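Local coordinates for protein autotransporter adhesin (PDB 4ERR) that probably acts as the four-helix-bundle membrane localization domain that helps bring the DUF5 effector of a Vibrio vulnificus MARTX toxin to membranes, at residues Ser24-Gly27 and Ile28-Leu32; His61-Gly65 and Arg66-Leu70. One frame throughout, in Å; residues are numbered along the deposited sequence.

Interaction 1 of 2, residues Ser24-Gly27 and Ile28-Leu32; sequences SYQG and ILDQL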
ATOM      1  N   SER B  24      -5.268   8.932   7.398  1.00 25.07           N
ATOM      2  CA  SER B  24      -5.132   9.975   6.389  1.00 24.44           C
ATOM      3  C   SER B  24      -6.030   9.674   5.189  1.00 23.67           C
ATOM      4  O   SER B  24      -6.687  10.558   4.658  1.00 24.61           O
ATOM      5  CB  SER B  24      -3.672  10.142   5.939  1.00 26.11           C
ATOM      6  OG  SER B  24      -2.848  10.571   6.998  1.00 33.36           O
ATOM      7  N   TYR B  25      -6.079   8.404   4.781  1.00 22.07           N
ATOM      8  CA  TYR B  25      -6.926   8.018   3.661  1.00 21.26           C
ATOM      9  C   TYR B  25      -8.397   8.326   3.919  1.00 21.06           C
ATOM     10  O   TYR B  25      -9.095   8.837   3.056  1.00 21.27           O
ATOM     11  CB  TYR B  25      -6.732   6.559   3.294  1.00 21.51           C
ATOM     12  CG  TYR B  25      -7.461   6.100   2.078  1.00 22.06           C
ATOM     13  CD1 TYR B  25      -7.256   6.709   0.847  1.00 27.87           C
ATOM     14  CD2 TYR B  25      -8.299   4.991   2.114  1.00 23.76           C
ATOM     15  CE1 TYR B  25      -7.891   6.239  -0.304  1.00 27.64           C
ATOM     16  CE2 TYR B  25      -8.928   4.505   0.947  1.00 25.33           C
ATOM     17  CZ  TYR B  25      -8.724   5.130  -0.240  1.00 27.04           C
ATOM     18  OH  TYR B  25      -9.330   4.635  -1.394  1.00 30.58           O
ATOM     19  N   GLN B  26      -8.868   7.998   5.116  1.00 21.95           N
ATOM     20  CA  GLN B  26     -10.240   8.292   5.486  1.00 22.56           C
ATOM     21  C   GLN B  26     -10.549   9.781   5.374  1.00 22.31           C
ATOM     22  O   GLN B  26     -11.646  10.185   4.991  1.00 21.89           O
ATOM     23  CB  GLN B  26     -10.536   7.805   6.898  1.00 23.94           C
ATOM     24  CG  GLN B  26     -12.030   7.830   7.223  1.00 24.98           C
ATOM     25  CD  GLN B  26     -12.833   6.927   6.275  1.00 25.65           C
ATOM     26  OE1 GLN B  26     -12.520   5.744   6.121  1.00 31.55           O
ATOM     27  NE2 GLN B  26     -13.851   7.495   5.614  1.00 25.73           N
ATOM     28  N   GLY B  27      -9.571  10.605   5.718  1.00 21.36           N
ATOM     29  CA  GLY B  27      -9.706  12.049   5.565  1.00 21.86           C
ATOM     30  C   GLY B  27      -9.946  12.466   4.118  1.00 21.28           C
ATOM     31  O   GLY B  27     -10.757  13.357   3.818  1.00 22.12           O
ATOM     32  N   ILE B  28      -9.222  11.823   3.221  1.00 19.96           N
ATOM     33  CA  ILE B  28      -9.421  12.049   1.791  1.00 20.16           C
ATOM     34  C   ILE B  28     -10.820  11.611   1.358  1.00 20.28           C
ATOM     35  O   ILE B  28     -11.508  12.363   0.642  1.00 20.55           O
ATOM     36  CB  ILE B  28      -8.345  11.356   0.958  1.00 20.34           C
ATOM     37  CG1 ILE B  28      -6.983  12.026   1.153  1.00 22.89           C
ATOM     38  CG2 ILE B  28      -8.749  11.341  -0.569  1.00 20.57           C
ATOM     39  CD1 ILE B  28      -5.821  11.178   0.606  1.00 23.77           C
ATOM     40  N   LEU B  29     -11.237  10.407   1.785  0.50 20.11           N
ATOM     41  CA  LEU B  29     -12.566   9.859   1.451  0.50 20.55           C
ATOM     42  C   LEU B  29     -13.714  10.755   1.936  0.50 21.09           C
ATOM     43  O   LEU B  29     -14.729  10.941   1.241  0.50 21.24           O
ATOM     44  CB  LEU B  29     -12.726   8.470   2.055  0.50 21.06           C
ATOM     45  CG  LEU B  29     -11.837   7.326   1.540  0.50 19.66           C
ATOM     46  CD1 LEU B  29     -12.031   6.084   2.396  0.50 19.99           C
ATOM     47  CD2 LEU B  29     -12.102   7.004   0.064  0.50 21.60           C
ATOM     48  N   ASP B  30     -13.560  11.285   3.141  1.00 20.81           N
ATOM     49  CA  ASP B  30     -14.558  12.182   3.706  1.00 22.19           C
ATOM     50  C   ASP B  30     -14.618  13.495   2.935  1.00 21.76           C
ATOM     51  O   ASP B  30     -15.690  14.005   2.654  1.00 23.45           O
ATOM     52  CB  ASP B  30     -14.284  12.416   5.187  1.00 22.64           C
ATOM     53  CG  ASP B  30     -14.511  11.156   6.047  1.00 26.83           C
ATOM     54  OD1 ASP B  30     -15.016  10.106   5.549  1.00 28.52           O
ATOM     55  OD2 ASP B  30     -14.186  11.237   7.230  1.00 31.44           O
ATOM     56  N   GLN B  31     -13.466  14.021   2.549  1.00 21.18           N
ATOM     57  CA  GLN B  31     -13.432  15.264   1.783  1.00 21.48           C
ATOM     58  C   GLN B  31     -13.975  15.069   0.364  1.00 21.52           C
ATOM     59  O   GLN B  31     -14.646  15.965  -0.191  1.00 22.68           O
ATOM     60  CB  GLN B  31     -12.022  15.808   1.736  1.00 21.27           C
ATOM     61  CG  GLN B  31     -11.938  17.189   1.128  1.00 21.27           C
ATOM     62  CD  GLN B  31     -12.618  18.263   1.973  1.00 24.30           C
ATOM     63  OE1 GLN B  31     -12.719  18.159   3.216  1.00 28.61           O
ATOM     64  NE2 GLN B  31     -13.084  19.311   1.301  1.00 27.03           N
ATOM     65  N   LEU B  32     -13.721  13.895  -0.217  1.00 21.22           N
ATOM     66  CA  LEU B  32     -14.270  13.575  -1.532  1.00 22.06           C
ATOM     67  C   LEU B  32     -15.802  13.536  -1.483  1.00 23.16           C
ATOM     68  O   LEU B  32     -16.471  14.041  -2.388  1.00 23.52           O
ATOM     69  CB  LEU B  32     -13.677  12.251  -2.030  1.00 21.42           C
ATOM     70  CG  LEU B  32     -14.123  11.760  -3.402  1.00 20.99           C
ATOM     71  CD1 LEU B  32     -13.778  12.828  -4.446  1.00 23.24           C
ATOM     72  CD2 LEU B  32     -13.412  10.446  -3.758  1.00 21.15           C
TER

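Interaction 2 of 2, residues His61-Gly65 and Arg66-Leu70; sequences HPTSG and RNQAL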
ATOM      1  N   HIS B  61       2.851   9.505   3.069  1.00 32.50           N
ATOM      2  CA  HIS B  61       2.636   8.052   3.045  1.00 32.01           C
ATOM      3  C   HIS B  61       2.963   7.401   1.692  1.00 32.82           C
ATOM      4  O   HIS B  61       2.096   6.810   1.036  1.00 32.99           O
ATOM      5  CB  HIS B  61       1.182   7.762   3.401  1.00 31.00           C
ATOM      6  CG  HIS B  61       0.709   8.415   4.665  1.00 30.05           C
ATOM      7  ND1 HIS B  61       1.237   8.126   5.907  1.00 28.72           N
ATOM      8  CD2 HIS B  61      -0.314   9.284   4.884  1.00 31.14           C
ATOM      9  CE1 HIS B  61       0.573   8.808   6.831  1.00 30.44           C
ATOM     10  NE2 HIS B  61      -0.349   9.543   6.230  1.00 30.89           N
ATOM     11  N   PRO B  62       4.224   7.475   1.275  1.00 35.03           N
ATOM     12  CA  PRO B  62       4.653   6.921  -0.017  1.00 36.31           C
ATOM     13  C   PRO B  62       4.657   5.392  -0.085  1.00 35.79           C
ATOM     14  O   PRO B  62       4.550   4.818  -1.187  1.00 37.48           O
ATOM     15  CB  PRO B  62       6.085   7.455  -0.160  1.00 37.75           C
ATOM     16  CG  PRO B  62       6.545   7.675   1.261  1.00 37.41           C
ATOM     17  CD  PRO B  62       5.333   8.080   2.026  1.00 36.17           C
ATOM     18  N   THR B  63       4.749   4.738   1.080  1.00 33.04           N
ATOM     19  CA  THR B  63       4.934   3.312   1.154  1.00 29.89           C
ATOM     20  C   THR B  63       3.886   2.697   2.101  1.00 26.75           C
ATOM     21  O   THR B  63       3.722   3.134   3.268  1.00 27.48           O
ATOM     22  CB  THR B  63       6.352   3.009   1.657  1.00 30.27           C
ATOM     23  OG1 THR B  63       7.272   3.690   0.806  1.00 35.19           O
ATOM     24  CG2 THR B  63       6.657   1.508   1.654  1.00 30.09           C
ATOM     25  N   SER B  64       3.186   1.691   1.589  1.00 24.33           N
ATOM     26  CA  SER B  64       2.109   1.053   2.330  1.00 24.01           C
ATOM     27  C   SER B  64       2.630   0.403   3.613  1.00 22.53           C
ATOM     28  O   SER B  64       3.824   0.091   3.753  1.00 22.08           O
ATOM     29  CB  SER B  64       1.425  -0.010   1.472  1.00 24.40           C
ATOM     30  OG  SER B  64       2.274  -1.113   1.245  1.00 23.75           O
ATOM     31  N   GLY B  65       1.740   0.176   4.557  1.00 22.38           N
ATOM     32  CA  GLY B  65       2.100  -0.575   5.777  1.00 23.75           C
ATOM     33  C   GLY B  65       2.710  -1.939   5.454  1.00 23.15           C
ATOM     34  O   GLY B  65       3.715  -2.342   6.015  1.00 23.03           O
ATOM     35  N   ARG B  66       2.068  -2.662   4.546  1.00 23.89           N
ATOM     36  CA  ARG B  66       2.560  -3.933   4.083  1.00 23.51           C
ATOM     37  C   ARG B  66       3.983  -3.811   3.537  1.00 22.54           C
ATOM     38  O   ARG B  66       4.880  -4.580   3.896  1.00 22.72           O
ATOM     39  CB  ARG B  66       1.643  -4.419   2.970  1.00 25.31           C
ATOM     40  CG  ARG B  66       2.109  -5.659   2.334  1.00 27.38           C
ATOM     41  CD  ARG B  66       1.275  -5.966   1.104  1.00 28.94           C
ATOM     42  NE  ARG B  66      -0.119  -6.205   1.422  1.00 30.73           N
ATOM     43  CZ  ARG B  66      -1.076  -6.359   0.504  1.00 33.95           C
ATOM     44  NH1 ARG B  66      -0.791  -6.261  -0.787  1.00 34.09           N
ATOM     45  NH2 ARG B  66      -2.325  -6.601   0.875  1.00 37.89           N
ATOM     46  N   ASN B  67       4.211  -2.835   2.673  1.00 21.41           N
ATOM     47  CA  ASN B  67       5.535  -2.718   2.063  1.00 22.26           C
ATOM     48  C   ASN B  67       6.610  -2.362   3.078  1.00 21.95           C
ATOM     49  O   ASN B  67       7.732  -2.866   3.004  1.00 22.81           O
ATOM     50  CB  ASN B  67       5.537  -1.787   0.847  1.00 20.79           C
ATOM     51  CG  ASN B  67       4.984  -2.458  -0.409  1.00 25.25           C
ATOM     52  OD1 ASN B  67       4.052  -3.279  -0.332  1.00 28.49           O
ATOM     53  ND2 ASN B  67       5.574  -2.146  -1.559  1.00 29.48           N
ATOM     54  N   GLN B  68       6.259  -1.502   4.028  1.00 21.47           N
ATOM     55  CA  GLN B  68       7.185  -1.165   5.105  1.00 21.67           C
ATOM     56  C   GLN B  68       7.551  -2.414   5.900  1.00 21.94           C
ATOM     57  O   GLN B  68       8.736  -2.616   6.214  1.00 23.61           O
ATOM     58  CB  GLN B  68       6.610  -0.111   6.038  1.00 22.32           C
ATOM     59  CG  GLN B  68       6.496   1.279   5.467  1.00 23.05           C
ATOM     60  CD  GLN B  68       5.839   2.225   6.436  1.00 26.02           C
ATOM     61  OE1 GLN B  68       4.688   2.657   6.233  1.00 30.85           O
ATOM     62  NE2 GLN B  68       6.523   2.517   7.500  1.00 26.57           N
ATOM     63  N   ALA B  69       6.570  -3.259   6.207  1.00 22.50           N
ATOM     64  CA  ALA B  69       6.821  -4.500   6.970  1.00 23.04           C
ATOM     65  C   ALA B  69       7.648  -5.501   6.150  1.00 22.32           C
ATOM     66  O   ALA B  69       8.553  -6.161   6.668  1.00 23.78           O
ATOM     67  CB  ALA B  69       5.488  -5.142   7.432  1.00 24.67           C
ATOM     68  N   LEU B  70       7.325  -5.619   4.870  1.00 21.89           N
ATOM     69  CA  LEU B  70       8.107  -6.491   3.968  1.00 20.97           C
ATOM     70  C   LEU B  70       9.583  -6.049   3.841  1.00 21.60           C
ATOM     71  O   LEU B  70      10.468  -6.886   3.703  1.00 22.16           O
ATOM     72  CB  LEU B  70       7.460  -6.565   2.595  1.00 20.87           C
ATOM     73  CG  LEU B  70       6.179  -7.381   2.483  1.00 21.45           C
ATOM     74  CD1 LEU B  70       5.577  -7.226   1.097  1.00 25.14           C
ATOM     75  CD2 LEU B  70       6.438  -8.839   2.811  1.00 23.60           C
TER

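Interaction 1 of 2, residues Ser24-Gly27 and Ile28-Leu32
Gln26 and Asp30 reach for each other one helical turn apart on the outer surface of helix 7-37. CB of Gln26 points away from the following turn; CG anti to the backbone N (chi1 -168°) and a bend at chi2 together bring the amide back over it. Gln26 NE2 then donates to OD1 of Asp30 at 2.9 Å. The carboxylate oxygen lies in the plane of the Gln26 amide, whereas the N-H comes in from above the carboxylate, whose plane is turned 49° from that of the amide. On the backbone, the N of Asp30 also donates to Gln26 O at 2.9 Å, so side chain and main chain tie the same two residues together.

Beside this pair, Tyr25 and Leu29 slant across each other. Leu29 is modelled in two conformers; in the one described here, Leu29 CG sits over one ring face of Tyr25, 4.2 Å from the centroid, in a CH-pi contact. Both methyls lie over that same face, toward its CE2-CZ side: Leu29 CD1 lies 3.8 Å from Tyr25 CE2 and Leu29 CD2 3.9 Å from Tyr25 CZ. Leu29 CD1 also comes within 3.8 Å of Gln26 OE1, with the two side chains crossing at about a right angle.

Leu10 and Val7 of the second subunit pack on Tyr25 and Leu29, while Ile28 lies against Tyr57 of helix 41-60. The stretch is therefore amphipathic: its apolar side chains serve the packing between helices and subunits, whereas Gln26 and Asp30 are both exposed, so the carboxylate, probably ionised, is likely to be balanced by solvent as well as by the amide N-H.

Interaction 2 of 2, residues His61-Gly65 and Arg66-Leu70
Ser64 turns its hydroxyl forward over the first turn of the helix that follows because chi1 is 69°, which sets OG between its own backbone N and carbonyl carbon. From there Ser64 OG accepts the N-H of Asn67, N to OG 3.0 Å, with an angle of 157° at the hydrogen. In Asn67, CG stands beside the backbone N (chi1 -79°), which carries the amide past the serine hydroxyl, Ser64 OG being 3.4 Å from Asn67 CG. Thr63, just before Ser64, places its CG2 3.6 Å from CB of Asn67; the two side chains meet at about a right angle. Thr63 CG2 also touches the aliphatic part of Gln68, 3.8 Å from its CG.

This is an N-cap: the chain leaves helix 41-60 at His61, runs through Pro62 and Thr63 in a short loop, and begins helix 65-81 just after Ser64. The serine side chain takes up an amide N-H of the first turn, which has no earlier helical carbonyl to bond to. Regular helical bonding starts at the cap itself, with Gln68 N donating to Ser64 O at 2.9 Å and Ala69 N to Gly65 O at 3.0 Å.

The amide of Asn67 is spent on the second subunit: OD1 bonds to the hydroxyl of Tyr57 and ND2 to the carbonyl of His61, both of that subunit. Ser64 packs against its own counterpart there. Toward helix 7-37 of the same chain, Gln68 lies on Phe17 and Ile21, and Ala69 on Leu10.

Overall arrangement
Interactions 1 and 2 follow one another along the chain, with centres about 19 Å apart, yet they meet at one point: Ser24 OG and His61 NE2 are 2.8 Å apart, probably hydrogen-bonded, which ties helix 7-37 to the loop after helix 41-60. Tyr57 stands beside this link, packing on Ser24 and meeting the His61 ring edge-to-face. Between subunits the two regions come together again: Tyr25 of one makes a cation-pi contact with Arg66 of the other, and Ile28 packs on Leu70 of the second subunit. Both contacts thus belong to the packing of a helical dimer, within the sequence range of the membrane localization domain.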